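Local coordinates for protein glycoside hydrolase family 12 (Spirochaeta thermophila, PDB 5LU3) that probably contributes to cellulose breakdown as part of a cellulase, this piece being its family 64 carbohydrate-binding module, which carries a bound calcium ion, at residues Tyr12-Asp23 / Gly66-Ala77. Residues are numbered along the deposited sequence; the frame is centred on the assembly and turned at random.
Sequences YDGAGEYLWKTD and GYWYIHYKGSLA
Across antiparallel strands 16-22 and 68-74, the ring of His71 and the carboxylate of Glu17 lie nearly coplanar, 10° apart, with His71 NE2 donating to the anti lone pair of Glu17 OE2 at 2.7 Å. CG of each residue is anti to its own backbone N (chi1 -179° for His71), which swings imidazole and carboxylate together over the sheet face they share with Leu19, Lys21, Tyr69 and Lys73. The ammonium of Lys73 turns instead to a salt bridge with Asp41. On the other face, Tyr72 OH donates to Gly14 O at 2.7 Å, in the plane of that carbonyl, and so ties the strand to the turn linking 10-13 with 16-22. Tyr18 OH grips the same turn through Ala15 O.

Eight backbone hydrogen bonds join the strands, two in each of the pairs Gly16-Gly74, Tyr18-Tyr72, Trp20-Ile70 and Thr22-Trp68. Tyr72 is the centre of an aromatic cluster: Tyr12 directs its edge at the Tyr72 face, a T-shaped pair with planes at 79°, while Trp20 lies alongside, its CZ3 3.5 Å from Tyr72 CB. Tyr18 CD2 reaches Tyr72 CD1 at 3.7 Å. Val81 of strand 80-85 touches Tyr12, Trp20 and Tyr72, so this face packs against the second sheet.

Near the other end, Asp23 CB sits over the centre of the Tyr67 ring in a CH-pi contact, 3.7 Å from the centroid, and Tyr67 OH is held by Glu5. A water bridges Lys21 NZ and Tyr69 OH, which is also hydrogen-bonded to Asp65. Asp23 OD1 binds calcium together with Asp7 and Asp24, placing the metal at one end of this strand pair in the two-sheet beta-sandwich of the CBM64 module.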
loop_
_atom_site.group_PDB
_atom_site.type_symbol
_atom_site.label_atom_id
_atom_site.label_comp_id
_atom_site.label_asym_id
_atom_site.label_seq_id
_atom_site.Cartn_x
_atom_site.Cartn_y
_atom_site.Cartn_z
ATOM N N TYR A 12 1.619 0.155 8.526
ATOM C CA TYR A 12 1.859 -1.072 9.257
ATOM C C TYR A 12 3.359 -1.188 9.532
ATOM O O TYR A 12 4.176 -0.841 8.685
ATOM C CB TYR A 12 1.346 -2.311 8.511
ATOM C CG TYR A 12 1.364 -3.509 9.374
ATOM C CD1 TYR A 12 0.309 -3.772 10.238
ATOM C CD2 TYR A 12 2.467 -4.354 9.393
ATOM C CE1 TYR A 12 0.337 -4.868 11.077
ATOM C CE2 TYR A 12 2.520 -5.421 10.246
ATOM C CZ TYR A 12 1.444 -5.678 11.083
ATOM O OH TYR A 12 1.475 -6.754 11.933
ATOM N N ASP A 13 3.680 -1.729 10.713
ATOM C CA ASP A 13 5.058 -1.975 11.133
ATOM C C ASP A 13 5.231 -3.412 11.593
ATOM O O ASP A 13 4.440 -3.900 12.408
ATOM C CB ASP A 13 5.421 -1.031 12.266
ATOM C CG ASP A 13 5.453 0.403 11.836
ATOM O OD1 ASP A 13 6.355 0.744 11.071
ATOM O OD2 ASP A 13 4.550 1.174 12.236
ATOM N N GLY A 14 6.294 -4.054 11.106
ATOM C CA GLY A 14 6.724 -5.332 11.608
ATOM C C GLY A 14 6.603 -6.485 10.626
ATOM O O GLY A 14 6.167 -6.360 9.494
ATOM N N ALA A 15 6.994 -7.634 11.135
ATOM C CA ALA A 15 7.075 -8.823 10.341
ATOM C C ALA A 15 5.720 -9.467 10.172
ATOM O O ALA A 15 4.844 -9.326 11.006
ATOM C CB ALA A 15 8.032 -9.803 11.000
ATOM N N GLY A 16 5.587 -10.182 9.072
ATOM C CA GLY A 16 4.414 -10.968 8.769
ATOM C C GLY A 16 3.987 -10.786 7.340
ATOM O O GLY A 16 4.604 -10.059 6.560
ATOM N N GLU A 17 2.928 -11.491 7.003
ATOM C CA GLU A 17 2.389 -11.487 5.655
ATOM C C GLU A 17 0.905 -11.245 5.767
ATOM O O GLU A 17 0.204 -11.987 6.455
ATOM C CB GLU A 17 2.643 -12.845 4.989
ATOM C CG GLU A 17 2.345 -12.847 3.500
ATOM C CD GLU A 17 3.052 -13.956 2.724
ATOM O OE1 GLU A 17 3.739 -14.824 3.317
ATOM O OE2 GLU A 17 2.928 -13.934 1.495
ATOM N N TYR A 18 0.447 -10.186 5.105
ATOM C CA TYR A 18 -0.890 -9.651 5.286
ATOM C C TYR A 18 -1.512 -9.296 3.956
ATOM O O TYR A 18 -0.820 -8.918 2.995
ATOM C CB TYR A 18 -0.903 -8.419 6.218
ATOM C CG TYR A 18 -0.224 -8.712 7.525
ATOM C CD1 TYR A 18 -0.804 -9.562 8.452
ATOM C CD2 TYR A 18 1.053 -8.248 7.780
ATOM C CE1 TYR A 18 -0.147 -9.883 9.648
ATOM C CE2 TYR A 18 1.721 -8.576 8.947
ATOM C CZ TYR A 18 1.129 -9.385 9.872
ATOM O OH TYR A 18 1.820 -9.713 11.022
ATOM N N LEU A 19 -2.838 -9.384 3.933
ATOM C CA LEU A 19 -3.662 -9.002 2.769
ATOM C C LEU A 19 -4.644 -7.927 3.209
ATOM O O LEU A 19 -5.444 -8.157 4.118
ATOM C CB LEU A 19 -4.419 -10.213 2.245
ATOM C CG LEU A 19 -3.561 -11.391 1.823
ATOM C CD1 LEU A 19 -4.448 -12.560 1.436
ATOM C CD2 LEU A 19 -2.651 -11.001 0.675
ATOM N N TRP A 20 -4.617 -6.773 2.537
ATOM C CA TRP A 20 -5.509 -5.660 2.871
ATOM C C TRP A 20 -6.191 -5.196 1.600
ATOM O O TRP A 20 -5.639 -5.343 0.522
ATOM C CB TRP A 20 -4.766 -4.476 3.449
ATOM C CG TRP A 20 -4.017 -4.770 4.699
ATOM C CD1 TRP A 20 -4.509 -5.295 5.835
ATOM C CD2 TRP A 20 -2.614 -4.619 4.902
ATOM N NE1 TRP A 20 -3.515 -5.424 6.766
ATOM C CE2 TRP A 20 -2.337 -5.012 6.215
ATOM C CE3 TRP A 20 -1.567 -4.145 4.106
ATOM C CZ2 TRP A 20 -1.024 -4.969 6.755
ATOM C CZ3 TRP A 20 -0.280 -4.084 4.653
ATOM C CH2 TRP A 20 -0.041 -4.493 5.957
ATOM N N LYS A 21 -7.361 -4.582 1.740
ATOM C CA LYS A 21 -7.984 -3.930 0.605
ATOM C C LYS A 21 -8.543 -2.593 1.022
ATOM O O LYS A 21 -8.883 -2.398 2.181
ATOM C CB LYS A 21 -9.052 -4.811 -0.054
ATOM C CG LYS A 21 -10.270 -5.083 0.791
ATOM C CD LYS A 21 -11.259 -6.003 0.110
ATOM C CE LYS A 21 -12.446 -6.254 1.030
ATOM N NZ LYS A 21 -13.409 -7.195 0.435
ATOM N N THR A 22 -8.618 -1.676 0.069
ATOM C CA THR A 22 -9.193 -0.372 0.307
ATOM C C THR A 22 -9.761 0.165 -0.973
ATOM O O THR A 22 -9.289 -0.159 -2.052
ATOM C CB THR A 22 -8.139 0.607 0.896
ATOM O OG1 THR A 22 -8.743 1.843 1.246
ATOM C CG2 THR A 22 -6.982 0.858 -0.054
ATOM N N ASP A 23 -10.741 1.047 -0.852
ATOM C CA ASP A 23 -11.196 1.812 -2.003
ATOM C C ASP A 23 -10.820 3.294 -1.876
ATOM O O ASP A 23 -11.424 4.117 -2.564
ATOM C CB ASP A 23 -12.685 1.611 -2.288
ATOM C CG ASP A 23 -13.585 2.182 -1.229
ATOM O OD1 ASP A 23 -13.086 2.599 -0.182
ATOM O OD2 ASP A 23 -14.830 2.226 -1.447
ATOM N N GLY A 66 -12.927 -1.238 -8.529
ATOM C CA GLY A 66 -12.581 0.016 -7.878
ATOM C C GLY A 66 -11.780 -0.090 -6.582
ATOM O O GLY A 66 -11.601 0.891 -5.900
ATOM N N TYR A 67 -11.330 -1.278 -6.231
ATOM C CA TYR A 67 -10.537 -1.490 -5.042
ATOM C C TYR A 67 -9.063 -1.679 -5.349
ATOM O O TYR A 67 -8.650 -1.981 -6.458
ATOM C CB TYR A 67 -11.057 -2.718 -4.256
ATOM C CG TYR A 67 -12.153 -2.371 -3.280
ATOM C CD1 TYR A 67 -13.444 -2.089 -3.693
ATOM C CD2 TYR A 67 -11.895 -2.342 -1.928
ATOM C CE1 TYR A 67 -14.428 -1.757 -2.759
ATOM C CE2 TYR A 67 -12.837 -2.014 -1.005
ATOM C CZ TYR A 67 -14.097 -1.716 -1.407
ATOM O OH TYR A 67 -15.033 -1.372 -0.447
ATOM N N TRP A 68 -8.274 -1.499 -4.290
ATOM C CA TRP A 68 -6.849 -1.791 -4.302
ATOM C C TRP A 68 -6.597 -2.946 -3.337
ATOM O O TRP A 68 -6.897 -2.834 -2.145
ATOM C CB TRP A 68 -6.019 -0.534 -3.932
ATOM C CG TRP A 68 -6.061 0.509 -5.010
ATOM C CD1 TRP A 68 -5.159 0.683 -5.997
ATOM C CD2 TRP A 68 -7.069 1.489 -5.213
ATOM N NE1 TRP A 68 -5.518 1.724 -6.809
ATOM C CE2 TRP A 68 -6.709 2.230 -6.353
ATOM C CE3 TRP A 68 -8.239 1.817 -4.545
ATOM C CZ2 TRP A 68 -7.490 3.290 -6.834
ATOM C CZ3 TRP A 68 -9.010 2.868 -5.027
ATOM C CH2 TRP A 68 -8.628 3.583 -6.155
ATOM N N TYR A 69 -6.050 -4.037 -3.877
ATOM C CA TYR A 69 -5.764 -5.271 -3.150
ATOM C C TYR A 69 -4.266 -5.363 -2.916
ATOM O O TYR A 69 -3.485 -5.426 -3.867
ATOM C CB TYR A 69 -6.254 -6.470 -3.984
ATOM C CG TYR A 69 -7.759 -6.495 -4.097
ATOM C CD1 TYR A 69 -8.542 -7.146 -3.145
ATOM C CD2 TYR A 69 -8.414 -5.872 -5.146
ATOM C CE1 TYR A 69 -9.911 -7.140 -3.224
ATOM C CE2 TYR A 69 -9.816 -5.846 -5.210
ATOM C CZ TYR A 69 -10.558 -6.510 -4.256
ATOM O OH TYR A 69 -11.951 -6.529 -4.292
ATOM N N ILE A 70 -3.891 -5.323 -1.640
ATOM C CA ILE A 70 -2.498 -5.159 -1.212
ATOM C C ILE A 70 -2.014 -6.418 -0.523
ATOM O O ILE A 70 -2.664 -6.908 0.402
ATOM C CB ILE A 70 -2.411 -3.981 -0.231
ATOM C CG1 ILE A 70 -2.987 -2.700 -0.844
ATOM C CG2 ILE A 70 -0.974 -3.780 0.228
ATOM C CD1 ILE A 70 -3.797 -1.894 0.112
ATOM N N HIS A 71 -0.858 -6.901 -0.975
ATOM C CA HIS A 71 -0.176 -8.020 -0.347
ATOM C C HIS A 71 1.156 -7.527 0.184
ATOM O O HIS A 71 1.982 -7.029 -0.566
ATOM C CB HIS A 71 0.030 -9.094 -1.402
ATOM C CG HIS A 71 0.691 -10.336 -0.914
ATOM N ND1 HIS A 71 1.065 -11.321 -1.790
ATOM C CD2 HIS A 71 1.108 -10.751 0.312
ATOM C CE1 HIS A 71 1.641 -12.312 -1.134
ATOM N NE2 HIS A 71 1.690 -11.987 0.142
ATOM N N TYR A 72 1.309 -7.627 1.505
ATOM C CA TYR A 72 2.501 -7.189 2.243
ATOM C C TYR A 72 3.223 -8.400 2.803
ATOM O O TYR A 72 2.588 -9.305 3.365
ATOM C CB TYR A 72 2.042 -6.332 3.410
ATOM C CG TYR A 72 3.039 -5.904 4.471
ATOM C CD1 TYR A 72 3.504 -6.797 5.446
ATOM C CD2 TYR A 72 3.476 -4.583 4.546
ATOM C CE1 TYR A 72 4.343 -6.369 6.461
ATOM C CE2 TYR A 72 4.341 -4.152 5.563
ATOM C CZ TYR A 72 4.766 -5.054 6.518
ATOM O OH TYR A 72 5.566 -4.604 7.528
ATOM N N LYS A 73 4.551 -8.395 2.715
ATOM C CA LYS A 73 5.350 -9.367 3.466
ATOM C C LYS A 73 6.629 -8.659 3.928
ATOM O O LYS A 73 7.327 -8.009 3.123
ATOM C CB LYS A 73 5.681 -10.611 2.634
ATOM C CG LYS A 73 6.427 -11.670 3.439
ATOM C CD LYS A 73 6.848 -12.855 2.586
ATOM C CE LYS A 73 7.525 -13.931 3.416
ATOM N NZ LYS A 73 8.802 -13.461 4.020
ATOM N N GLY A 74 6.909 -8.797 5.224
ATOM C CA GLY A 74 8.153 -8.327 5.806
ATOM C C GLY A 74 8.654 -9.326 6.810
ATOM O O GLY A 74 7.882 -10.097 7.383
ATOM N N SER A 75 9.970 -9.322 6.997
ATOM C CA SER A 75 10.622 -10.254 7.900
ATOM C C SER A 75 11.315 -9.604 9.105
ATOM O O SER A 75 11.965 -10.310 9.878
ATOM C CB SER A 75 11.622 -11.085 7.104
ATOM O OG SER A 75 10.959 -11.919 6.190
ATOM N N LEU A 76 11.216 -8.286 9.235
ATOM C CA LEU A 76 11.941 -7.534 10.268
ATOM C C LEU A 76 11.014 -6.706 11.097
ATOM O O LEU A 76 9.963 -6.290 10.612
ATOM C CB LEU A 76 12.920 -6.577 9.601
ATOM C CG LEU A 76 14.061 -7.228 8.845
ATOM C CD1 LEU A 76 14.831 -6.193 8.049
ATOM C CD2 LEU A 76 14.996 -7.929 9.819
ATOM N N ALA A 77 11.427 -6.399 12.337
ATOM C CA ALA A 77 10.588 -5.560 13.198
ATOM C C ALA A 77 10.386 -4.167 12.597
ATOM O O ALA A 77 9.376 -3.537 12.825
ATOM C CB ALA A 77 11.205 -5.446 14.590
HETATM O O HOH W 1 -13.965 -6.127 -2.256
#